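Local atomic coordinates of dihydropteridine reductase (Caenorhabditis elegans, PDB entry 1OOE), a protein that probably catalyses the NADH- or NADPH-dependent reduction of quinonoid dihydrobiopterin to tetrahydrobiopterin, working as a homodimer of the short-chain dehydrogenase/reductase family. Residues Lys5-Gly10 with Ser71-Val76; Ser59-Thr64 with Ala111-Thr116; Gly75-Ala80 with Leu124-Gly129. All coordinates share one frame; numbering follows the deposited sequence.

Contact 1: residues Lys5-Gly10 with Ser71-Val76; sequences KVIVYG and SQVDGV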
loop_
_atom_site.group_PDB
_atom_site.type_symbol
_atom_site.label_atom_id
_atom_site.label_comp_id
_atom_site.label_asym_id
_atom_site.label_seq_id
_atom_site.Cartn_x
_atom_site.Cartn_y
_atom_site.Cartn_z
ATOM N N LYS A 5 -31.088 0.852 0.852
ATOM C CA LYS A 5 -30.251 -0.341 0.863
ATOM C C LYS A 5 -28.806 0.035 1.168
ATOM O O LYS A 5 -28.335 1.098 0.766
ATOM C CB LYS A 5 -30.303 -1.050 -0.497
ATOM C CG LYS A 5 -31.685 -1.530 -0.928
ATOM C CD LYS A 5 -31.632 -2.148 -2.320
ATOM C CE LYS A 5 -33.008 -2.598 -2.812
ATOM N NZ LYS A 5 -33.960 -1.461 -3.008
ATOM N N VAL A 6 -28.112 -0.839 1.892
ATOM C CA VAL A 6 -26.710 -0.611 2.218
ATOM C C VAL A 6 -25.942 -1.926 2.160
ATOM O O VAL A 6 -26.505 -3.005 2.362
ATOM C CB VAL A 6 -26.520 0.023 3.631
ATOM C CG1 VAL A 6 -27.142 1.412 3.671
ATOM C CG2 VAL A 6 -27.131 -0.868 4.695
ATOM N N ILE A 7 -24.656 -1.824 1.856
ATOM C CA ILE A 7 -23.775 -2.981 1.782
ATOM C C ILE A 7 -22.783 -2.918 2.936
ATOM O O ILE A 7 -22.182 -1.873 3.187
ATOM C CB ILE A 7 -22.976 -2.989 0.458
ATOM C CG1 ILE A 7 -23.921 -3.237 -0.722
ATOM C CG2 ILE A 7 -21.858 -4.034 0.516
ATOM C CD1 ILE A 7 -23.246 -3.098 -2.072
ATOM N N VAL A 8 -22.633 -4.029 3.651
ATOM C CA VAL A 8 -21.682 -4.104 4.754
ATOM C C VAL A 8 -20.684 -5.191 4.385
ATOM O O VAL A 8 -21.015 -6.378 4.374
ATOM C CB VAL A 8 -22.361 -4.483 6.098
ATOM C CG1 VAL A 8 -21.301 -4.598 7.198
ATOM C CG2 VAL A 8 -23.391 -3.434 6.485
ATOM N N TYR A 9 -19.469 -4.764 4.057
ATOM C CA TYR A 9 -18.388 -5.662 3.677
ATOM C C TYR A 9 -17.666 -5.955 4.991
ATOM O O TYR A 9 -16.944 -5.102 5.513
ATOM C CB TYR A 9 -17.467 -4.933 2.692
ATOM C CG TYR A 9 -16.575 -5.805 1.832
ATOM C CD1 TYR A 9 -15.866 -6.876 2.375
ATOM C CD2 TYR A 9 -16.391 -5.511 0.480
ATOM C CE1 TYR A 9 -14.988 -7.632 1.589
ATOM C CE2 TYR A 9 -15.522 -6.254 -0.309
ATOM C CZ TYR A 9 -14.822 -7.309 0.246
ATOM O OH TYR A 9 -13.945 -8.022 -0.538
ATOM N N GLY A 10 -17.888 -7.155 5.521
ATOM C CA GLY A 10 -17.294 -7.554 6.790
ATOM C C GLY A 10 -18.385 -7.639 7.851
ATOM O O GLY A 10 -18.148 -7.373 9.031
ATOM N N SER A 71 -31.640 -1.704 -8.627
ATOM C CA SER A 71 -31.511 -0.845 -7.454
ATOM C C SER A 71 -30.073 -0.420 -7.203
ATOM O O SER A 71 -29.132 -1.122 -7.578
ATOM C CB SER A 71 -32.026 -1.562 -6.203
ATOM O OG SER A 71 -33.427 -1.775 -6.258
ATOM N N GLN A 72 -29.917 0.742 -6.578
ATOM C CA GLN A 72 -28.604 1.258 -6.208
ATOM C C GLN A 72 -28.608 1.238 -4.690
ATOM O O GLN A 72 -29.636 0.964 -4.084
ATOM C CB GLN A 72 -28.412 2.690 -6.701
ATOM C CG GLN A 72 -28.169 2.815 -8.193
ATOM C CD GLN A 72 -28.129 4.263 -8.641
ATOM O OE1 GLN A 72 -29.059 5.026 -8.382
ATOM N NE2 GLN A 72 -27.053 4.648 -9.317
ATOM N N VAL A 73 -27.467 1.521 -4.073
ATOM C CA VAL A 73 -27.394 1.536 -2.616
ATOM C C VAL A 73 -27.081 2.937 -2.097
ATOM O O VAL A 73 -26.489 3.753 -2.803
ATOM C CB VAL A 73 -26.324 0.548 -2.090
ATOM C CG1 VAL A 73 -26.678 -0.879 -2.515
ATOM C CG2 VAL A 73 -24.950 0.939 -2.604
ATOM N N ASP A 74 -27.481 3.207 -0.859
ATOM C CA ASP A 74 -27.254 4.510 -0.236
ATOM C C ASP A 74 -25.871 4.581 0.400
ATOM O O ASP A 74 -25.348 5.664 0.655
ATOM C CB ASP A 74 -28.320 4.784 0.826
ATOM C CG ASP A 74 -29.721 4.808 0.245
ATOM O OD1 ASP A 74 -30.274 3.722 -0.024
ATOM O OD2 ASP A 74 -30.263 5.913 0.046
ATOM N N GLY A 75 -25.284 3.417 0.651
ATOM C CA GLY A 75 -23.962 3.380 1.248
ATOM C C GLY A 75 -23.291 2.025 1.144
ATOM O O GLY A 75 -23.952 0.989 1.037
ATOM N N VAL A 76 -21.963 2.054 1.138
ATOM C CA VAL A 76 -21.132 0.853 1.094
ATOM C C VAL A 76 -20.185 1.057 2.276
ATOM O O VAL A 76 -19.433 2.027 2.307
ATOM C CB VAL A 76 -20.317 0.771 -0.226
ATOM C CG1 VAL A 76 -19.371 -0.429 -0.189
ATOM C CG2 VAL A 76 -21.266 0.644 -1.415
HETATM O O HOH W 1 -33.036 1.061 -3.863
HETATM O O HOH W 2 -31.177 2.121 -1.906
#
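The backbone N of Asp-74 gives this contact its shortest direct polar bond between the segments, 2.8 Å to O of Lys-5. Lys-5 answers with its own N, which meets Asp-74 OD1 at 3.1 Å, on the anti side of the carboxylate and 23° out of its plane. With chi1 at -61°, CG of Asp-74 lies beside its own backbone N, which lets the amide and the carboxylate clasp the same residue. OD1 also accepts from a water that donates to O of Gln-72 as well. Asp-74 has two conformers, so this side-chain half of the clasp holds for the one described; its OD2 forms a salt bridge with Lys-120.

Just past the corner at Asp-74, N of Gly-75 is buried, 3.8 Å from Lys-5 O, and has no partner in the model. Regular parallel pairing begins beyond it, with N of Ile-7 bonded to O of Gly-75 at 3.0 Å and Ile-7 level with Val-76. The Lys-5 chain runs extended past Ser-71, its CD 3.9 Å from Ser-71 CB, then bends at chi4 (65°); its NZ binds Ser-71 OG only weakly and has a water as a firmer partner. On the face where Ile-7 and Val-76 emerge, Ile-7 and Val-73 cross at about a right angle, CG1 of Ile-7 lying 4.0 Å from CG1 of Val-73. CD1 of Ile-7 also approaches CG2 of Val-76 at 4.3 Å.

The pairing illustrates the centre of a Rossmann-type sheet. Strand 28-34 bonds to Val-6 and Val-8 along the other edge of strand 4-9, helix 53-68 lays Leu-68 on Val-73 and Thr-64 on Ile-7, and helix 93-118 brings Ala-111 to Val-76.

Contact 2: residues Ser59-Thr64 with Ala111-Thr116; sequences SILEQT and AAKLAT
Leu-114 reaches from helix 93-118 into a patch of helix 53-68 made by Ile-60, Leu-61 and Thr-64. Its CD1 meets CG2 of Ile-60 at 4.0 Å, the side chains crossing at about a right angle. CD2 has more company: OG1 of Thr-64 lies 3.8 Å away, CG2 of Thr-64 4.0 Å and CD1 of Leu-61 3.9 Å, both side chains passing at a slant. CD2 of Leu-61 touches CG of Lys-113 at 3.8 Å, nearly at right angles. The segment axes come within 10.6 Å, their directions 36° apart, a separation bridged by side chains alone between two roughly parallel helices on one face of the Rossmann-type sheet.

Chi1 of -60° puts Thr-64 OG1 beside the backbone N, from where it turns back to O of Ile-60 (2.9 Å); Thr-64 N reaches that oxygen from the opposite face. With an alanine here, OG1 and CG2 gone, a gap would probably open beside Leu-114 CD2 and Ile-60 O would lose its hydroxyl bond.

Lys-113 NZ bonds to O of Ser-90 of the second subunit. No hydrogen bond crosses between the segments, so the contact is van der Waals in character; Ile-33 in the sheet beneath packs on Ile-60, Thr-64 and Leu-114, holding both helices too.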
loop_
_atom_site.group_PDB
_atom_site.type_symbol
_atom_site.label_atom_id
_atom_site.label_comp_id
_atom_site.label_asym_id
_atom_site.label_seq_id
_atom_site.Cartn_x
_atom_site.Cartn_y
_atom_site.Cartn_z
ATOM N N SER A 59 -16.375 -12.534 -8.656
ATOM C CA SER A 59 -17.429 -13.235 -7.933
ATOM C C SER A 59 -18.295 -12.295 -7.106
ATOM O O SER A 59 -19.520 -12.383 -7.137
ATOM C CB SER A 59 -16.826 -14.305 -7.023
ATOM O OG SER A 59 -17.847 -15.057 -6.396
ATOM N N ILE A 60 -17.657 -11.396 -6.367
ATOM C CA ILE A 60 -18.390 -10.454 -5.536
ATOM C C ILE A 60 -19.250 -9.520 -6.394
ATOM O O ILE A 60 -20.412 -9.267 -6.075
ATOM C CB ILE A 60 -17.418 -9.637 -4.655
ATOM C CG1 ILE A 60 -16.753 -10.569 -3.634
ATOM C CG2 ILE A 60 -18.164 -8.531 -3.925
ATOM C CD1 ILE A 60 -15.559 -9.953 -2.913
ATOM N N LEU A 61 -18.689 -9.027 -7.493
ATOM C CA LEU A 61 -19.445 -8.139 -8.373
ATOM C C LEU A 61 -20.620 -8.862 -9.026
ATOM O O LEU A 61 -21.717 -8.314 -9.118
ATOM C CB LEU A 61 -18.539 -7.544 -9.454
ATOM C CG LEU A 61 -17.865 -6.208 -9.124
ATOM C CD1 LEU A 61 -17.088 -6.323 -7.823
ATOM C CD2 LEU A 61 -16.954 -5.799 -10.273
ATOM N N GLU A 62 -20.400 -10.092 -9.478
ATOM C CA GLU A 62 -21.479 -10.839 -10.116
ATOM C C GLU A 62 -22.627 -11.070 -9.146
ATOM O O GLU A 62 -23.786 -10.851 -9.490
ATOM C CB GLU A 62 -20.977 -12.190 -10.642
ATOM C CG GLU A 62 -19.928 -12.088 -11.735
ATOM C CD GLU A 62 -19.472 -13.446 -12.245
ATOM O OE1 GLU A 62 -19.304 -14.372 -11.420
ATOM O OE2 GLU A 62 -19.269 -13.585 -13.469
ATOM N N GLN A 63 -22.301 -11.508 -7.934
ATOM C CA GLN A 63 -23.318 -11.780 -6.925
ATOM C C GLN A 63 -24.069 -10.535 -6.484
ATOM O O GLN A 63 -25.282 -10.578 -6.265
ATOM C CB GLN A 63 -22.689 -12.434 -5.699
ATOM C CG GLN A 63 -22.135 -13.818 -5.939
ATOM C CD GLN A 63 -21.523 -14.393 -4.684
ATOM O OE1 GLN A 63 -22.229 -14.700 -3.722
ATOM N NE2 GLN A 63 -20.204 -14.521 -4.676
ATOM N N THR A 64 -23.354 -9.426 -6.337
ATOM C CA THR A 64 -23.996 -8.189 -5.908
ATOM C C THR A 64 -24.938 -7.660 -6.989
ATOM O O THR A 64 -26.035 -7.176 -6.687
ATOM C CB THR A 64 -22.946 -7.116 -5.554
ATOM O OG1 THR A 64 -22.122 -7.603 -4.485
ATOM C CG2 THR A 64 -23.624 -5.824 -5.109
ATOM N N ALA A 111 -14.575 -2.871 -2.417
ATOM C CA ALA A 111 -15.677 -2.057 -1.908
ATOM C C ALA A 111 -15.789 -0.804 -2.784
ATOM O O ALA A 111 -16.893 -0.371 -3.136
ATOM C CB ALA A 111 -15.425 -1.666 -0.445
ATOM N N ALA A 112 -14.643 -0.229 -3.143
ATOM C CA ALA A 112 -14.630 0.964 -3.987
ATOM C C ALA A 112 -15.219 0.644 -5.360
ATOM O O ALA A 112 -16.016 1.413 -5.892
ATOM C CB ALA A 112 -13.201 1.497 -4.134
ATOM N N LYS A 113 -14.822 -0.491 -5.931
ATOM C CA LYS A 113 -15.333 -0.903 -7.239
ATOM C C LYS A 113 -16.853 -1.041 -7.176
ATOM O O LYS A 113 -17.562 -0.645 -8.106
ATOM C CB LYS A 113 -14.709 -2.242 -7.661
ATOM C CG LYS A 113 -15.096 -2.695 -9.074
ATOM C CD LYS A 113 -14.597 -1.716 -10.132
ATOM C CE LYS A 113 -15.066 -2.116 -11.524
ATOM N NZ LYS A 113 -14.453 -1.259 -12.575
ATOM N N LEU A 114 -17.355 -1.608 -6.082
ATOM C CA LEU A 114 -18.796 -1.776 -5.914
ATOM C C LEU A 114 -19.487 -0.417 -5.889
ATOM O O LEU A 114 -20.557 -0.245 -6.472
ATOM C CB LEU A 114 -19.097 -2.536 -4.616
ATOM C CG LEU A 114 -18.800 -4.037 -4.637
ATOM C CD1 LEU A 114 -18.843 -4.605 -3.219
ATOM C CD2 LEU A 114 -19.811 -4.735 -5.527
ATOM N N ALA A 115 -18.861 0.553 -5.227
ATOM C CA ALA A 115 -19.426 1.895 -5.121
ATOM C C ALA A 115 -19.529 2.606 -6.467
ATOM O O ALA A 115 -20.537 3.249 -6.759
ATOM C CB ALA A 115 -18.593 2.731 -4.154
ATOM N N THR A 116 -18.487 2.506 -7.284
ATOM C CA THR A 116 -18.506 3.160 -8.586
ATOM C C THR A 116 -19.607 2.564 -9.451
ATOM O O THR A 116 -20.128 3.221 -10.353
ATOM C CB THR A 116 -17.151 3.015 -9.316
ATOM O OG1 THR A 116 -16.864 1.628 -9.532
ATOM C CG2 THR A 116 -16.036 3.637 -8.493
#

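Contact 3: residues Gly75-Ala80 with Leu124-Gly129; sequences GVFCVA and LLQLTG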
loop_
_atom_site.group_PDB
_atom_site.type_symbol
_atom_site.label_atom_id
_atom_site.label_comp_id
_atom_site.label_asym_id
_atom_site.label_seq_id
_atom_site.Cartn_x
_atom_site.Cartn_y
_atom_site.Cartn_z
ATOM N N GLY A 75 -25.284 3.417 0.651
ATOM C CA GLY A 75 -23.962 3.380 1.248
ATOM C C GLY A 75 -23.291 2.025 1.144
ATOM O O GLY A 75 -23.952 0.989 1.037
ATOM N N VAL A 76 -21.963 2.054 1.138
ATOM C CA VAL A 76 -21.132 0.853 1.094
ATOM C C VAL A 76 -20.185 1.057 2.276
ATOM O O VAL A 76 -19.433 2.027 2.307
ATOM C CB VAL A 76 -20.317 0.771 -0.226
ATOM C CG1 VAL A 76 -19.371 -0.429 -0.189
ATOM C CG2 VAL A 76 -21.266 0.644 -1.415
ATOM N N PHE A 77 -20.251 0.163 3.256
ATOM C CA PHE A 77 -19.412 0.278 4.445
ATOM C C PHE A 77 -18.457 -0.904 4.524
ATOM O O PHE A 77 -18.891 -2.044 4.662
ATOM C CB PHE A 77 -20.287 0.316 5.703
ATOM C CG PHE A 77 -21.472 1.248 5.601
ATOM C CD1 PHE A 77 -21.328 2.540 5.099
ATOM C CD2 PHE A 77 -22.730 0.830 6.025
ATOM C CE1 PHE A 77 -22.422 3.403 5.022
ATOM C CE2 PHE A 77 -23.832 1.684 5.954
ATOM C CZ PHE A 77 -23.678 2.973 5.451
ATOM N N CYS A 78 -17.157 -0.629 4.442
ATOM C CA CYS A 78 -16.150 -1.685 4.485
ATOM C C CYS A 78 -15.376 -1.685 5.797
ATOM O O CYS A 78 -14.611 -0.760 6.073
ATOM C CB CYS A 78 -15.176 -1.523 3.317
ATOM S SG CYS A 78 -13.997 -2.885 3.139
ATOM N N VAL A 79 -15.575 -2.731 6.596
ATOM C CA VAL A 79 -14.904 -2.863 7.887
ATOM C C VAL A 79 -14.212 -4.219 8.031
ATOM O O VAL A 79 -13.934 -4.672 9.147
ATOM C CB VAL A 79 -15.913 -2.685 9.049
ATOM C CG1 VAL A 79 -16.421 -1.249 9.070
ATOM C CG2 VAL A 79 -17.081 -3.662 8.892
ATOM N N ALA A 80 -13.914 -4.851 6.901
ATOM C CA ALA A 80 -13.269 -6.164 6.898
ATOM C C ALA A 80 -11.773 -6.119 7.213
ATOM O O ALA A 80 -11.123 -5.089 7.051
ATOM C CB ALA A 80 -13.485 -6.833 5.549
ATOM N N LEU A 124 -22.737 7.415 0.226
ATOM C CA LEU A 124 -21.542 7.344 1.062
ATOM C C LEU A 124 -20.758 6.040 0.968
ATOM O O LEU A 124 -21.334 4.956 1.019
ATOM C CB LEU A 124 -21.931 7.554 2.531
ATOM C CG LEU A 124 -20.853 7.296 3.589
ATOM C CD1 LEU A 124 -19.779 8.359 3.493
ATOM C CD2 LEU A 124 -21.479 7.293 4.982
ATOM N N LEU A 125 -19.440 6.161 0.816
ATOM C CA LEU A 125 -18.553 5.000 0.816
ATOM C C LEU A 125 -17.683 5.201 2.054
ATOM O O LEU A 125 -17.061 6.255 2.214
ATOM C CB LEU A 125 -17.652 4.952 -0.424
ATOM C CG LEU A 125 -16.458 3.982 -0.307
ATOM C CD1 LEU A 125 -16.953 2.539 -0.245
ATOM C CD2 LEU A 125 -15.518 4.170 -1.494
ATOM N N GLN A 126 -17.667 4.218 2.945
ATOM C CA GLN A 126 -16.843 4.311 4.147
ATOM C C GLN A 126 -15.825 3.182 4.149
ATOM O O GLN A 126 -16.158 2.029 3.873
ATOM C CB GLN A 126 -17.720 4.250 5.402
ATOM C CG GLN A 126 -16.952 4.059 6.709
ATOM C CD GLN A 126 -16.851 2.599 7.104
ATOM O OE1 GLN A 126 -17.844 1.870 7.054
ATOM N NE2 GLN A 126 -15.656 2.162 7.510
ATOM N N LEU A 127 -14.577 3.533 4.437
ATOM C CA LEU A 127 -13.491 2.562 4.486
ATOM C C LEU A 127 -12.874 2.606 5.876
ATOM O O LEU A 127 -13.120 3.532 6.653
ATOM C CB LEU A 127 -12.416 2.894 3.444
ATOM C CG LEU A 127 -12.849 2.993 1.978
ATOM C CD1 LEU A 127 -11.649 3.384 1.131
ATOM C CD2 LEU A 127 -13.436 1.661 1.506
ATOM N N THR A 128 -12.059 1.609 6.183
ATOM C CA THR A 128 -11.421 1.558 7.486
ATOM C C THR A 128 -9.911 1.668 7.346
ATOM O O THR A 128 -9.280 0.830 6.707
ATOM C CB THR A 128 -11.783 0.257 8.216
ATOM O OG1 THR A 128 -13.209 0.175 8.359
ATOM C CG2 THR A 128 -11.149 0.231 9.603
ATOM N N GLY A 129 -9.344 2.715 7.939
ATOM C CA GLY A 129 -7.909 2.921 7.874
ATOM C C GLY A 129 -7.252 2.435 9.152
ATOM O O GLY A 129 -7.661 1.420 9.707
HETATM O O HOH W 3 -11.789 -0.569 4.299
#
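Strands 75-78 and 124-128 run side by side, their axes 4.8 Å apart and 1° from parallel, with backbone bonds from Val-76 N to Leu-124 O, Gln-126 N to Val-76 O and Cys-78 N to Gln-126 O. Beyond them Thr-128 OG1 donates to O of Cys-78 at 2.8 Å, in the carbonyl plane and on a lone pair.

The Phe-77 ring packs through CE1 on CD2 of Leu-124 at 4.0 Å, and one face has the backbone C of Gly-75 above it, toward the rim; any CB on Gly-75 would strike the ring. Bent at chi2 (-94°), Gln-126 sets its amide 25° from the ring plane; OE1 lies 3.2 Å from Phe-77 CB, buried without a polar partner, and NE2 bonds weakly to Leu-127 O. On the reverse face CD1 of Leu-125 touches CB of Val-76 at 3.8 Å.

Joined through helix 93-118, these adjacent parallel strands form a beta-alpha-beta unit of the Rossmann-type fold. That helix covers Cys-78 through Ser-107 and Ala-111, whereas helices 14-25 and 198-210 meet Phe-77 through Ile-19 and Thr-209. Strands 4-9 and 169-175 flank the pair.

Contacts 1 and 3 share Gly-75 and Val-76, because strand 73-78 sits between strands 4-9 and 123-128 in one sheet; their centres are about 9 Å apart. Contact 2 joins two helices on one face of that sheet, its centre about 10 Å from that of contact 1 and 13 Å from that of contact 3. Along the chain 59-64 falls between the partners of contact 1, and 111-116 between those of contact 3, so contact 2 brings together helices that precede and follow strand 73-78. Helix 93-118 packs on both strand pairs, tying helix layer to sheet in the Rossmann-type fold that, in this family, binds the nicotinamide cofactor.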